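Local coordinates for tapirin (Caldicellulosiruptor kristjanssonii, PDB 6N2B), which probably binds cellulose at the cell surface, helping this extremely thermophilic bacterium adhere to plant biomass, and carries a bound calcium ion, at residues Tyr356-Glu361 against Val377-Ser382; Glu313-Gly318 against Ile333-Lys338; Asn365-Ile370 against Gly385-Gly390; Gly300-Gly305 against Glu319-Asn324; Ile349-Thr354 against Phe369-Ala374. All blocks are in the same frame, centred on the assembly; numbering follows the deposited sequence.

Contact 1 of 5, residues Tyr356-Glu361 against Val377-Ser382; sequences YCDQLE and VTRAIS
Val377 and Tyr356 stand side by side on adjacent rungs of the parallel beta-helix, at a corner where each coil passes from one sheet to the next. Val377 CB lies 4.0 Å from Tyr356 CD2, and Val377 O accepts the backbone N-H of Cys357. Thr378 follows on the buried face and packs its hydroxyl against the sulfur of Cys357. Its chi1 of -167° sends OG1 forward across the corner, where it donates to Ala380 O over 2.7 Å. Arg379 sits at the corner, opposite Asp358 in register, and the two side chains cross at about a right angle. Its N donates to Cys357 O. Its extended chain carries NH1 to Asp358 OD1, a salt bridge of 3.2 Å that uses the anti lone pair of the carboxylate. The carboxylate and guanidinium planes are turned 50° apart. The guanidinium also meets Phe402 in a cation-pi contact, and NH2 bonds to Ala400 O. Beyond the corner, Ala380 O is gripped twice, by Leu360 N and by Thr378 OG1, from opposite faces of its carbonyl plane. Ile381 runs beside Leu360, with CD1 4.1 Å from Leu360 CD2. At Ser382 the backbone N makes a weak bond to Leu360 O, 3.0 Å long.

Contact 2 of 5, residues Glu313-Gly318 against Ile333-Lys338; sequences EIYSDG and IGIVKK
Tyr315 lies against Ile335 and Ile333 where two successive coils of the parallel beta-helix stack in register. Ile335 CD1 meets the ring at its edge, 3.8 Å from Tyr315 CE1. Ile333 CG2 sits 3.6 Å from Tyr315 OH and also touches Glu313 CB. On the other face of the sheet, Ile314 CG1 approaches Val336 CG1, and Ser316 CB packs on Val336 CB. Between the two faces runs the backbone ladder. Ile314 N donates to Ile333 O, Ile335 N to Ile314 O, and Ser316 N to Ile335 O over 2.9 Å. Gly334 pairs with Ile314, whose CG2 lies 3.7 Å from Gly334 CA. The next shell holds these groups in place. The Tyr315 hydroxyl donates to Glu313 OE1 over 2.6 Å, meeting the carboxylate from above its plane, which ties down the far end of the ring. Tyr405 and Pro406 of a later loop also touch Tyr315. Asp317, at the corner, bonds to the hydroxyls of Tyr405 and Tyr295. Ser316 OG bonds to Thr296 of the preceding coil. A chi1 of -175° swings Ser316 OG away from its own N, beside the carbonyl carbon, where it accepts from Gly318 N at 3.2 Å, an ST turn.

Contact 3 of 5, residues Asn365-Ile370 against Gly385-Gly390; sequences NGRVFI and GGTIEG
Phe369 turns one face of its ring to the backbone of Gly390. Gly390 CA lies 3.6 Å above the ring plane, offset toward the rim, in a CH-pi contact 3.8 Å from the ring centroid. The ring reaches this place because chi1, -168°, turns CG to the side opposite the Phe369 N. Gly390 takes a positive phi, which glycine accepts readily, and has no side chain to stand between its CA and the ring. On the same side of the sheet, Arg367 and Thr387 run side by side and point the same way. Thr387 CG2 packs along the aliphatic part of the arginine, 3.4 Å from Arg367 CG. Thr387 OG1 turns instead to Glu389 OE2 on its own strand. The opposite side is aliphatic. Ile388 CG1 meets Val368 CB at 3.8 Å, and Ile388 CG2 meets Ile370 CD1, with the two isoleucines at a slant to each other. Leu376 lies behind Val368 and Ile370. Four main-chain bonds, and a weak fifth from Asn365 N to Gly385 O, run between these coils of the parallel beta-helix, the last from Ile370 N to Glu389 O. Replacing Phe369 by an alanine would probably leave Gly390 CA without its aromatic cover and take away part of the packing on Pro391. The chemistry is thus divided: the Val368 side is held by aliphatic packing, while the Phe369 side combines a CH-pi contact, an arginine-threonine packing and one hydroxyl-carboxylate bond within the second strand.

Contact 4 of 5, residues Gly300-Gly305 against Glu319-Asn324; sequences GMELNG and EVQVKN
Gly300 and Glu319 open a pair of parallel beta-helix strands that run almost exactly parallel, their axes 4.7 Å apart. Gly300 has a positive phi, a conformation glycine adopts easily, and its CA lies 3.5 Å from Glu319 O. Met301 points to the buried face beside Val320, and its CE touches Val320 CG1 at 4.0 Å. Phe328, from another strand of the coil, packs on both. Met301 O accepts from Gln321 N. Glu302 lies on the other face, its chain fully stretched from a chi1 of -174° onward. It passes along the Gln321 amide at a slant, the carboxylate and amide planes 32° apart. Glu302 OE2 forms a long salt bridge with Lys323 NZ, 3.6 Å, and also accepts from Asn304 ND2. Lys323 NZ in turn donates to Gln321 OE1, so a short polar chain links four side chains. Leu303 returns to the buried face near Val322. Its N donates to Gln321 O over 2.8 Å, and Leu303 O accepts from Lys323 N. Asn304 lies beside Asn324 with the two amides nearly coplanar, 20° apart. This is an asparagine pair on successive coils. Lys323 CG lies against Asn304 OD1. Asn324 ND2 donates to Asn304 OD1 over 2.6 Å, with that oxygen in the plane of the Asn324 amide.

Contact 5 of 5, residues Ile349-Thr354 against Phe369-Ala374; sequences IKSGAT and FIEAGA
Glu371 sets CG anti to its carbonyl carbon (chi1 -83°) and then runs extended, which lays its carboxylate beside Lys350 and Ser351. Lys350 bends at chi2 and chi3, and its chain comes alongside the glutamate, pointing the same way. The salt bridge between Lys350 NZ and Glu371 OE2 is long, 3.6 Å. Glu371 OE1 accepts the backbone N-H of Ser351 at 3.0 Å, on the anti side and 19° out of the carboxylate plane. The Ser351 hydroxyl lies close to the same oxygen. These residues belong to two stacked type II turns, Lys350 to Ala353 and Glu371 to Ala374, on successive coils of the parallel beta-helix. Gly352 and Gly373 take the third place of each turn, where the type II form needs a positive phi. A weak bond joins Gly352 N to Gly373 O. With an alanine in place of Glu371, Ser351 N would probably lose its carboxylate acceptor and Lys350 NZ the charge of this salt bridge. Before the turns, two main-chain bonds join the strands: Ile349 N donates to Phe369 O, and Glu371 N to Ile349 O, each 2.9 Å. Ala374 CB, at the end of its turn, fits against Ile349 CG2 at 3.8 Å and Lys350 O at 3.3 Å.

Overall arrangement
All five contacts join successive coils of one parallel beta-helix, on the same side of the chain's centre, and all lie away from the calcium site. Contacts 1 and 2 have centres about 11 Å apart and meet through the salt bridge between Glu361 OE2 and Lys338 NZ, 2.6 Å. Contacts 2 and 4 have centres about 12 Å apart and meet in the interior between two sheets, where Ile314 CD1 packs 3.7 Å from Met301 CE. Contact 3 shares Phe369 and Ile370 with contact 5, so one strand leads directly into the turn. Contact 5 also reaches contact 2, through Thr354 O and Gly334 N. Contacts 3 and 4 do not touch.

Contact 1 of 5, residues Tyr356-Glu361 against Val377-Ser382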
# COMPACT_ATOMS: atom_id res chain seq x y z
N TYR A 356 -23.29 -7.22 -5.20
CA TYR A 356 -23.61 -8.61 -5.51
C TYR A 356 -22.73 -9.50 -4.65
O TYR A 356 -21.51 -9.30 -4.62
CB TYR A 356 -23.39 -8.96 -6.98
CG TYR A 356 -24.04 -8.02 -7.97
CD1 TYR A 356 -23.45 -6.79 -8.28
CD2 TYR A 356 -25.22 -8.37 -8.63
CE1 TYR A 356 -24.02 -5.93 -9.20
CE2 TYR A 356 -25.80 -7.51 -9.56
CZ TYR A 356 -25.19 -6.28 -9.84
OH TYR A 356 -25.75 -5.41 -10.74
N CYS A 357 -23.32 -10.47 -3.98
CA CYS A 357 -22.54 -11.47 -3.27
C CYS A 357 -23.23 -12.82 -3.39
O CYS A 357 -24.46 -12.89 -3.37
CB CYS A 357 -22.37 -11.12 -1.80
SG CYS A 357 -23.90 -10.81 -0.89
N ASP A 358 -22.44 -13.89 -3.55
CA ASP A 358 -23.03 -15.22 -3.60
C ASP A 358 -23.69 -15.56 -2.28
O ASP A 358 -24.75 -16.20 -2.25
CB ASP A 358 -21.97 -16.26 -3.98
CG ASP A 358 -22.52 -17.68 -4.01
OD1 ASP A 358 -23.23 -18.03 -4.99
OD2 ASP A 358 -22.25 -18.46 -3.06
N GLN A 359 -23.10 -15.12 -1.17
CA GLN A 359 -23.67 -15.35 0.15
C GLN A 359 -23.62 -14.08 0.98
O GLN A 359 -22.70 -13.26 0.86
CB GLN A 359 -22.94 -16.48 0.88
CG GLN A 359 -23.34 -17.84 0.40
CD GLN A 359 -22.47 -18.92 0.97
OE1 GLN A 359 -22.27 -18.98 2.20
NE2 GLN A 359 -21.94 -19.77 0.10
N LEU A 360 -24.62 -13.93 1.85
CA LEU A 360 -24.69 -12.82 2.78
C LEU A 360 -25.00 -13.36 4.17
O LEU A 360 -26.05 -13.98 4.37
CB LEU A 360 -25.75 -11.81 2.34
CG LEU A 360 -26.17 -10.79 3.39
CD1 LEU A 360 -24.99 -9.95 3.83
CD2 LEU A 360 -27.27 -9.93 2.81
N GLU A 361 -24.11 -13.12 5.11
CA GLU A 361 -24.28 -13.53 6.50
C GLU A 361 -24.21 -12.30 7.38
O GLU A 361 -23.30 -11.49 7.25
CB GLU A 361 -23.20 -14.54 6.90
CG GLU A 361 -23.40 -15.19 8.27
CD GLU A 361 -22.17 -15.96 8.74
OE1 GLU A 361 -21.77 -15.78 9.92
OE2 GLU A 361 -21.62 -16.74 7.94
N VAL A 377 -27.84 -7.67 -3.76
CA VAL A 377 -28.29 -8.86 -4.49
C VAL A 377 -27.47 -10.06 -4.05
O VAL A 377 -26.29 -10.16 -4.39
CB VAL A 377 -28.18 -8.68 -6.00
CG1 VAL A 377 -28.64 -9.95 -6.70
CG2 VAL A 377 -28.99 -7.49 -6.43
N THR A 378 -28.10 -10.99 -3.32
CA THR A 378 -27.40 -12.17 -2.81
C THR A 378 -28.09 -13.44 -3.29
O THR A 378 -29.29 -13.45 -3.54
CB THR A 378 -27.32 -12.15 -1.27
OG1 THR A 378 -26.40 -13.15 -0.82
CG2 THR A 378 -28.69 -12.40 -0.63
N ARG A 379 -27.32 -14.52 -3.42
CA ARG A 379 -27.88 -15.81 -3.80
C ARG A 379 -28.37 -16.62 -2.61
O ARG A 379 -29.25 -17.47 -2.77
CB ARG A 379 -26.86 -16.63 -4.61
CG ARG A 379 -26.53 -16.02 -5.96
CD ARG A 379 -25.82 -16.98 -6.91
NE ARG A 379 -25.40 -16.31 -8.15
CZ ARG A 379 -24.15 -15.91 -8.40
NH1 ARG A 379 -23.18 -16.12 -7.52
NH2 ARG A 379 -23.86 -15.30 -9.54
N ALA A 380 -27.82 -16.36 -1.42
CA ALA A 380 -28.24 -17.00 -0.18
C ALA A 380 -27.98 -16.04 0.97
O ALA A 380 -27.09 -15.18 0.89
CB ALA A 380 -27.52 -18.32 0.06
N ILE A 381 -28.75 -16.20 2.05
CA ILE A 381 -28.78 -15.24 3.15
C ILE A 381 -28.92 -16.00 4.46
O ILE A 381 -29.45 -17.12 4.51
CB ILE A 381 -29.94 -14.24 2.96
CG1 ILE A 381 -29.87 -13.09 3.97
CG2 ILE A 381 -31.26 -14.97 3.05
CD1 ILE A 381 -30.79 -11.94 3.63
N SER A 382 -28.42 -15.40 5.54
CA SER A 382 -28.48 -16.03 6.86
C SER A 382 -28.35 -14.93 7.91
O SER A 382 -27.24 -14.51 8.22
CB SER A 382 -27.39 -17.08 7.02
OG SER A 382 -27.16 -17.36 8.40

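Contact 2 of 5, residues Glu313-Gly318 against Ile333-Lys338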
# COMPACT_ATOMS: atom_id res chain seq x y z
N GLU A 313 -15.50 0.74 -5.67
CA GLU A 313 -15.70 -0.58 -6.26
C GLU A 313 -14.94 -1.56 -5.40
O GLU A 313 -13.85 -1.24 -4.91
CB GLU A 313 -15.19 -0.65 -7.70
CG GLU A 313 -15.36 0.64 -8.47
CD GLU A 313 -15.01 0.53 -9.95
OE1 GLU A 313 -14.68 -0.59 -10.43
OE2 GLU A 313 -15.07 1.58 -10.65
N ILE A 314 -15.53 -2.74 -5.18
CA ILE A 314 -14.88 -3.81 -4.41
C ILE A 314 -15.18 -5.13 -5.11
O ILE A 314 -16.34 -5.44 -5.38
CB ILE A 314 -15.33 -3.84 -2.93
CG1 ILE A 314 -14.95 -5.15 -2.24
CG2 ILE A 314 -16.82 -3.63 -2.80
CD1 ILE A 314 -13.46 -5.34 -2.05
N TYR A 315 -14.14 -5.88 -5.44
CA TYR A 315 -14.28 -7.19 -6.05
C TYR A 315 -13.49 -8.19 -5.24
O TYR A 315 -12.34 -7.93 -4.89
CB TYR A 315 -13.79 -7.19 -7.50
CG TYR A 315 -14.34 -6.06 -8.32
CD1 TYR A 315 -15.60 -6.13 -8.88
CD2 TYR A 315 -13.59 -4.91 -8.55
CE1 TYR A 315 -16.11 -5.08 -9.64
CE2 TYR A 315 -14.08 -3.86 -9.31
CZ TYR A 315 -15.35 -3.95 -9.85
OH TYR A 315 -15.87 -2.92 -10.60
N SER A 316 -14.10 -9.33 -4.93
CA SER A 316 -13.40 -10.27 -4.06
C SER A 316 -13.80 -11.70 -4.37
O SER A 316 -14.99 -12.05 -4.35
CB SER A 316 -13.67 -9.97 -2.59
OG SER A 316 -12.89 -10.83 -1.79
N ASP A 317 -12.79 -12.53 -4.63
CA ASP A 317 -12.97 -13.96 -4.81
C ASP A 317 -13.15 -14.70 -3.49
O ASP A 317 -13.21 -15.94 -3.48
CB ASP A 317 -11.78 -14.53 -5.59
CG ASP A 317 -11.76 -14.09 -7.05
OD1 ASP A 317 -12.79 -13.54 -7.52
OD2 ASP A 317 -10.74 -14.29 -7.74
N GLY A 318 -13.24 -13.96 -2.37
CA GLY A 318 -13.36 -14.50 -1.03
C GLY A 318 -14.35 -13.73 -0.17
O GLY A 318 -15.25 -13.06 -0.70
N ILE A 333 -20.17 -0.08 -6.57
CA ILE A 333 -20.42 -1.48 -6.97
C ILE A 333 -19.61 -2.44 -6.12
O ILE A 333 -18.50 -2.13 -5.67
CB ILE A 333 -20.14 -1.68 -8.48
CG1 ILE A 333 -20.70 -3.01 -8.96
CG2 ILE A 333 -18.66 -1.60 -8.75
CD1 ILE A 333 -20.71 -3.14 -10.48
N GLY A 334 -20.17 -3.62 -5.89
CA GLY A 334 -19.48 -4.69 -5.21
C GLY A 334 -19.82 -6.04 -5.83
O GLY A 334 -20.99 -6.30 -6.15
N ILE A 335 -18.81 -6.88 -6.04
CA ILE A 335 -18.99 -8.26 -6.47
C ILE A 335 -18.06 -9.13 -5.65
O ILE A 335 -16.85 -9.17 -5.90
CB ILE A 335 -18.69 -8.45 -7.96
CG1 ILE A 335 -19.38 -7.38 -8.80
CG2 ILE A 335 -19.09 -9.85 -8.38
CD1 ILE A 335 -19.04 -7.44 -10.28
N VAL A 336 -18.60 -9.84 -4.66
CA VAL A 336 -17.80 -10.61 -3.72
C VAL A 336 -18.40 -12.00 -3.58
O VAL A 336 -19.56 -12.24 -3.92
CB VAL A 336 -17.69 -9.93 -2.34
CG1 VAL A 336 -17.44 -8.46 -2.50
CG2 VAL A 336 -18.94 -10.18 -1.52
N LYS A 337 -17.58 -12.93 -3.09
CA LYS A 337 -18.06 -14.28 -2.79
C LYS A 337 -18.99 -14.26 -1.59
O LYS A 337 -20.07 -14.88 -1.61
CB LYS A 337 -16.86 -15.21 -2.54
CG LYS A 337 -17.17 -16.72 -2.41
CD LYS A 337 -17.63 -17.29 -3.75
CE LYS A 337 -17.44 -18.80 -3.82
NZ LYS A 337 -18.47 -19.44 -4.71
N LYS A 338 -18.61 -13.56 -0.54
CA LYS A 338 -19.37 -13.52 0.69
C LYS A 338 -19.15 -12.18 1.37
O LYS A 338 -18.07 -11.59 1.30
CB LYS A 338 -18.98 -14.68 1.63
CG LYS A 338 -20.04 -15.01 2.68
CD LYS A 338 -19.63 -16.12 3.63
CE LYS A 338 -20.78 -16.41 4.62
NZ LYS A 338 -20.51 -17.44 5.67

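Contact 3 of 5, residues Asn365-Ile370 against Gly385-Gly390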
# COMPACT_ATOMS: atom_id res chain seq x y z
N ASN A 365 -25.21 -8.77 16.18
CA ASN A 365 -25.43 -7.32 16.13
C ASN A 365 -24.76 -6.64 14.94
O ASN A 365 -24.65 -5.41 14.92
CB ASN A 365 -24.99 -6.62 17.42
CG ASN A 365 -25.95 -6.87 18.56
OD1 ASN A 365 -25.55 -7.38 19.61
ND2 ASN A 365 -27.23 -6.53 18.36
N GLY A 366 -24.31 -7.40 13.95
CA GLY A 366 -23.97 -6.79 12.68
C GLY A 366 -25.18 -6.09 12.08
O GLY A 366 -26.33 -6.46 12.33
N ARG A 367 -24.91 -5.05 11.30
CA ARG A 367 -25.95 -4.29 10.63
C ARG A 367 -25.57 -4.09 9.18
O ARG A 367 -24.41 -3.80 8.87
CB ARG A 367 -26.17 -2.93 11.31
CG ARG A 367 -26.39 -3.03 12.81
CD ARG A 367 -27.23 -1.87 13.37
NE ARG A 367 -26.75 -0.54 12.97
CZ ARG A 367 -25.57 -0.01 13.32
NH1 ARG A 367 -24.71 -0.70 14.07
NH2 ARG A 367 -25.25 1.21 12.92
N VAL A 368 -26.53 -4.27 8.27
CA VAL A 368 -26.36 -3.87 6.88
C VAL A 368 -27.42 -2.83 6.59
O VAL A 368 -28.61 -3.08 6.77
CB VAL A 368 -26.49 -5.05 5.90
CG1 VAL A 368 -26.82 -4.52 4.50
CG2 VAL A 368 -25.24 -5.88 5.90
N PHE A 369 -27.00 -1.66 6.12
CA PHE A 369 -27.90 -0.60 5.74
C PHE A 369 -27.86 -0.42 4.23
O PHE A 369 -26.79 -0.25 3.66
CB PHE A 369 -27.52 0.69 6.46
CG PHE A 369 -28.54 1.78 6.37
CD1 PHE A 369 -28.55 2.66 5.29
CD2 PHE A 369 -29.48 1.94 7.37
CE1 PHE A 369 -29.49 3.69 5.21
CE2 PHE A 369 -30.44 2.96 7.30
CZ PHE A 369 -30.44 3.83 6.22
N ILE A 370 -29.02 -0.48 3.59
CA ILE A 370 -29.14 -0.24 2.16
C ILE A 370 -29.80 1.11 1.96
O ILE A 370 -30.96 1.32 2.36
CB ILE A 370 -29.92 -1.37 1.47
CG1 ILE A 370 -29.35 -2.70 1.94
CG2 ILE A 370 -29.83 -1.23 -0.04
CD1 ILE A 370 -30.24 -3.84 1.69
N GLY A 385 -29.37 -12.79 14.60
CA GLY A 385 -28.86 -11.86 15.58
C GLY A 385 -28.62 -10.47 15.05
O GLY A 385 -28.44 -9.54 15.84
N GLY A 386 -28.64 -10.29 13.73
CA GLY A 386 -28.33 -9.03 13.10
C GLY A 386 -29.52 -8.42 12.37
O GLY A 386 -30.61 -8.98 12.27
N THR A 387 -29.27 -7.23 11.84
CA THR A 387 -30.30 -6.41 11.25
C THR A 387 -29.95 -6.08 9.80
O THR A 387 -28.78 -6.07 9.41
CB THR A 387 -30.47 -5.12 12.05
OG1 THR A 387 -31.74 -4.56 11.74
CG2 THR A 387 -29.38 -4.12 11.72
N ILE A 388 -30.99 -5.88 8.99
CA ILE A 388 -30.89 -5.14 7.74
C ILE A 388 -32.04 -4.14 7.71
O ILE A 388 -33.21 -4.54 7.76
CB ILE A 388 -30.94 -6.05 6.50
CG1 ILE A 388 -29.73 -6.94 6.44
CG2 ILE A 388 -30.98 -5.23 5.23
CD1 ILE A 388 -30.09 -8.33 6.22
N GLU A 389 -31.71 -2.86 7.65
CA GLU A 389 -32.72 -1.82 7.57
C GLU A 389 -32.40 -0.93 6.38
O GLU A 389 -31.59 -1.26 5.50
CB GLU A 389 -32.82 -1.04 8.90
CG GLU A 389 -32.48 -1.84 10.15
CD GLU A 389 -33.28 -1.39 11.39
OE1 GLU A 389 -34.37 -0.76 11.23
OE2 GLU A 389 -32.84 -1.65 12.53
N GLY A 390 -33.01 0.25 6.34
CA GLY A 390 -32.80 1.18 5.27
C GLY A 390 -33.82 1.06 4.16
O GLY A 390 -34.45 0.01 3.96

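Contact 4 of 5, residues Gly300-Gly305 against Glu319-Asn324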
# COMPACT_ATOMS: atom_id res chain seq x y z
N GLY A 300 -9.64 -12.95 1.00
CA GLY A 300 -10.67 -12.02 1.44
C GLY A 300 -10.15 -10.67 1.88
O GLY A 300 -9.05 -10.22 1.55
N MET A 301 -11.01 -9.99 2.65
CA MET A 301 -10.74 -8.67 3.21
C MET A 301 -11.40 -8.62 4.58
O MET A 301 -12.63 -8.58 4.67
CB MET A 301 -11.27 -7.54 2.34
CG MET A 301 -11.08 -6.17 2.98
SD MET A 301 -11.17 -4.83 1.77
CE MET A 301 -12.96 -4.70 1.58
N GLU A 302 -10.59 -8.63 5.63
CA GLU A 302 -11.08 -8.62 7.00
C GLU A 302 -10.94 -7.20 7.53
O GLU A 302 -9.82 -6.73 7.78
CB GLU A 302 -10.31 -9.63 7.84
CG GLU A 302 -10.82 -9.81 9.25
CD GLU A 302 -9.96 -10.78 10.03
OE1 GLU A 302 -9.27 -11.61 9.39
OE2 GLU A 302 -9.97 -10.70 11.28
N LEU A 303 -12.07 -6.52 7.69
CA LEU A 303 -12.09 -5.14 8.15
C LEU A 303 -12.51 -5.14 9.61
O LEU A 303 -13.67 -4.90 9.96
CB LEU A 303 -13.03 -4.30 7.28
CG LEU A 303 -12.61 -4.30 5.82
CD1 LEU A 303 -13.60 -3.51 4.95
CD2 LEU A 303 -11.21 -3.74 5.68
N ASN A 304 -11.55 -5.44 10.48
CA ASN A 304 -11.80 -5.27 11.90
C ASN A 304 -11.83 -3.80 12.23
O ASN A 304 -11.37 -2.96 11.47
CB ASN A 304 -10.75 -5.97 12.75
CG ASN A 304 -10.97 -7.45 12.82
OD1 ASN A 304 -11.89 -7.92 13.50
ND2 ASN A 304 -10.16 -8.21 12.07
N GLY A 305 -12.35 -3.49 13.40
CA GLY A 305 -13.06 -2.26 13.60
C GLY A 305 -12.36 -1.24 14.48
O GLY A 305 -11.23 -1.42 14.94
N GLU A 319 -14.19 -13.79 1.14
CA GLU A 319 -15.19 -13.31 2.08
C GLU A 319 -14.77 -11.95 2.63
O GLU A 319 -13.70 -11.82 3.25
CB GLU A 319 -15.39 -14.33 3.21
CG GLU A 319 -16.16 -13.90 4.46
CD GLU A 319 -16.06 -14.95 5.59
OE1 GLU A 319 -15.02 -15.63 5.66
OE2 GLU A 319 -17.00 -15.11 6.40
N VAL A 320 -15.59 -10.93 2.39
CA VAL A 320 -15.40 -9.63 3.02
C VAL A 320 -16.03 -9.72 4.40
O VAL A 320 -17.24 -9.89 4.53
CB VAL A 320 -16.03 -8.50 2.20
CG1 VAL A 320 -15.79 -7.16 2.89
CG2 VAL A 320 -15.50 -8.49 0.76
N GLN A 321 -15.21 -9.64 5.43
CA GLN A 321 -15.69 -9.57 6.80
C GLN A 321 -15.62 -8.13 7.27
O GLN A 321 -14.62 -7.45 7.08
CB GLN A 321 -14.88 -10.43 7.75
CG GLN A 321 -14.69 -11.87 7.36
CD GLN A 321 -13.61 -12.54 8.21
OE1 GLN A 321 -13.80 -12.78 9.42
NE2 GLN A 321 -12.45 -12.81 7.60
N VAL A 322 -16.69 -7.68 7.92
CA VAL A 322 -16.73 -6.39 8.57
C VAL A 322 -17.16 -6.68 10.00
O VAL A 322 -18.30 -7.09 10.23
CB VAL A 322 -17.71 -5.43 7.86
CG1 VAL A 322 -17.73 -4.07 8.53
CG2 VAL A 322 -17.34 -5.31 6.40
N LYS A 323 -16.26 -6.50 10.96
CA LYS A 323 -16.59 -6.90 12.32
C LYS A 323 -15.86 -6.04 13.34
O LYS A 323 -15.03 -5.19 12.99
CB LYS A 323 -16.28 -8.39 12.56
CG LYS A 323 -14.82 -8.76 12.45
CD LYS A 323 -14.63 -10.24 12.14
CE LYS A 323 -13.26 -10.72 12.62
NZ LYS A 323 -13.05 -12.19 12.39
N ASN A 324 -16.20 -6.28 14.60
CA ASN A 324 -15.62 -5.61 15.76
C ASN A 324 -15.69 -4.09 15.62
O ASN A 324 -14.71 -3.37 15.83
CB ASN A 324 -14.19 -6.09 16.01
CG ASN A 324 -14.15 -7.56 16.38
OD1 ASN A 324 -14.79 -7.96 17.36
ND2 ASN A 324 -13.44 -8.37 15.60

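Contact 5 of 5, residues Ile349-Thr354 against Phe369-Ala374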
# COMPACT_ATOMS: atom_id res chain seq x y z
N ILE A 349 -24.51 0.05 1.85
CA ILE A 349 -24.57 0.25 0.40
C ILE A 349 -25.10 1.66 0.18
O ILE A 349 -26.24 1.95 0.54
CB ILE A 349 -25.45 -0.81 -0.27
CG1 ILE A 349 -25.22 -2.18 0.37
CG2 ILE A 349 -25.22 -0.85 -1.78
CD1 ILE A 349 -23.78 -2.69 0.26
N LYS A 350 -24.28 2.54 -0.37
CA LYS A 350 -24.68 3.92 -0.53
C LYS A 350 -25.57 4.08 -1.76
O LYS A 350 -25.60 3.22 -2.64
CB LYS A 350 -23.47 4.84 -0.65
CG LYS A 350 -22.58 4.88 0.58
CD LYS A 350 -22.34 6.32 1.04
CE LYS A 350 -23.50 6.87 1.85
NZ LYS A 350 -23.54 8.37 1.91
N SER A 351 -26.29 5.21 -1.80
CA SER A 351 -27.27 5.45 -2.85
C SER A 351 -26.65 5.29 -4.23
O SER A 351 -25.55 5.78 -4.50
CB SER A 351 -27.86 6.86 -2.73
OG SER A 351 -28.21 7.16 -1.39
N GLY A 352 -27.38 4.61 -5.11
CA GLY A 352 -26.92 4.37 -6.45
C GLY A 352 -26.06 3.14 -6.62
O GLY A 352 -25.86 2.69 -7.75
N ALA A 353 -25.55 2.59 -5.52
CA ALA A 353 -24.63 1.46 -5.57
C ALA A 353 -25.39 0.13 -5.61
O ALA A 353 -26.56 0.04 -5.21
CB ALA A 353 -23.69 1.49 -4.36
N THR A 354 -24.71 -0.90 -6.11
CA THR A 354 -25.23 -2.27 -6.08
C THR A 354 -24.14 -3.20 -5.57
O THR A 354 -23.03 -3.21 -6.09
CB THR A 354 -25.68 -2.74 -7.47
OG1 THR A 354 -26.73 -1.89 -7.97
CG2 THR A 354 -26.20 -4.15 -7.38
N PHE A 369 -27.00 -1.66 6.12
CA PHE A 369 -27.90 -0.60 5.74
C PHE A 369 -27.86 -0.42 4.23
O PHE A 369 -26.79 -0.25 3.66
CB PHE A 369 -27.52 0.69 6.46
CG PHE A 369 -28.54 1.78 6.37
CD1 PHE A 369 -28.55 2.66 5.29
CD2 PHE A 369 -29.48 1.94 7.37
CE1 PHE A 369 -29.49 3.69 5.21
CE2 PHE A 369 -30.44 2.96 7.30
CZ PHE A 369 -30.44 3.83 6.22
N ILE A 370 -29.02 -0.48 3.59
CA ILE A 370 -29.14 -0.24 2.16
C ILE A 370 -29.80 1.11 1.96
O ILE A 370 -30.96 1.32 2.36
CB ILE A 370 -29.92 -1.37 1.47
CG1 ILE A 370 -29.35 -2.70 1.94
CG2 ILE A 370 -29.83 -1.23 -0.04
CD1 ILE A 370 -30.24 -3.84 1.69
N GLU A 371 -29.07 2.04 1.35
CA GLU A 371 -29.62 3.37 1.24
C GLU A 371 -30.63 3.43 0.10
O GLU A 371 -30.73 2.51 -0.73
CB GLU A 371 -28.52 4.41 1.03
CG GLU A 371 -27.88 4.84 2.34
CD GLU A 371 -26.74 5.83 2.16
OE1 GLU A 371 -26.42 6.17 0.99
OE2 GLU A 371 -26.16 6.26 3.19
N ALA A 372 -31.41 4.51 0.09
CA ALA A 372 -32.39 4.72 -0.96
C ALA A 372 -31.70 4.73 -2.31
O ALA A 372 -30.67 5.37 -2.49
CB ALA A 372 -33.14 6.02 -0.72
N GLY A 373 -32.27 4.01 -3.27
CA GLY A 373 -31.66 3.93 -4.57
C GLY A 373 -30.52 2.95 -4.67
O GLY A 373 -29.99 2.76 -5.78
N ALA A 374 -30.12 2.32 -3.56
CA ALA A 374 -29.14 1.24 -3.57
C ALA A 374 -29.84 -0.11 -3.66
O ALA A 374 -31.06 -0.22 -3.54
CB ALA A 374 -28.26 1.32 -2.33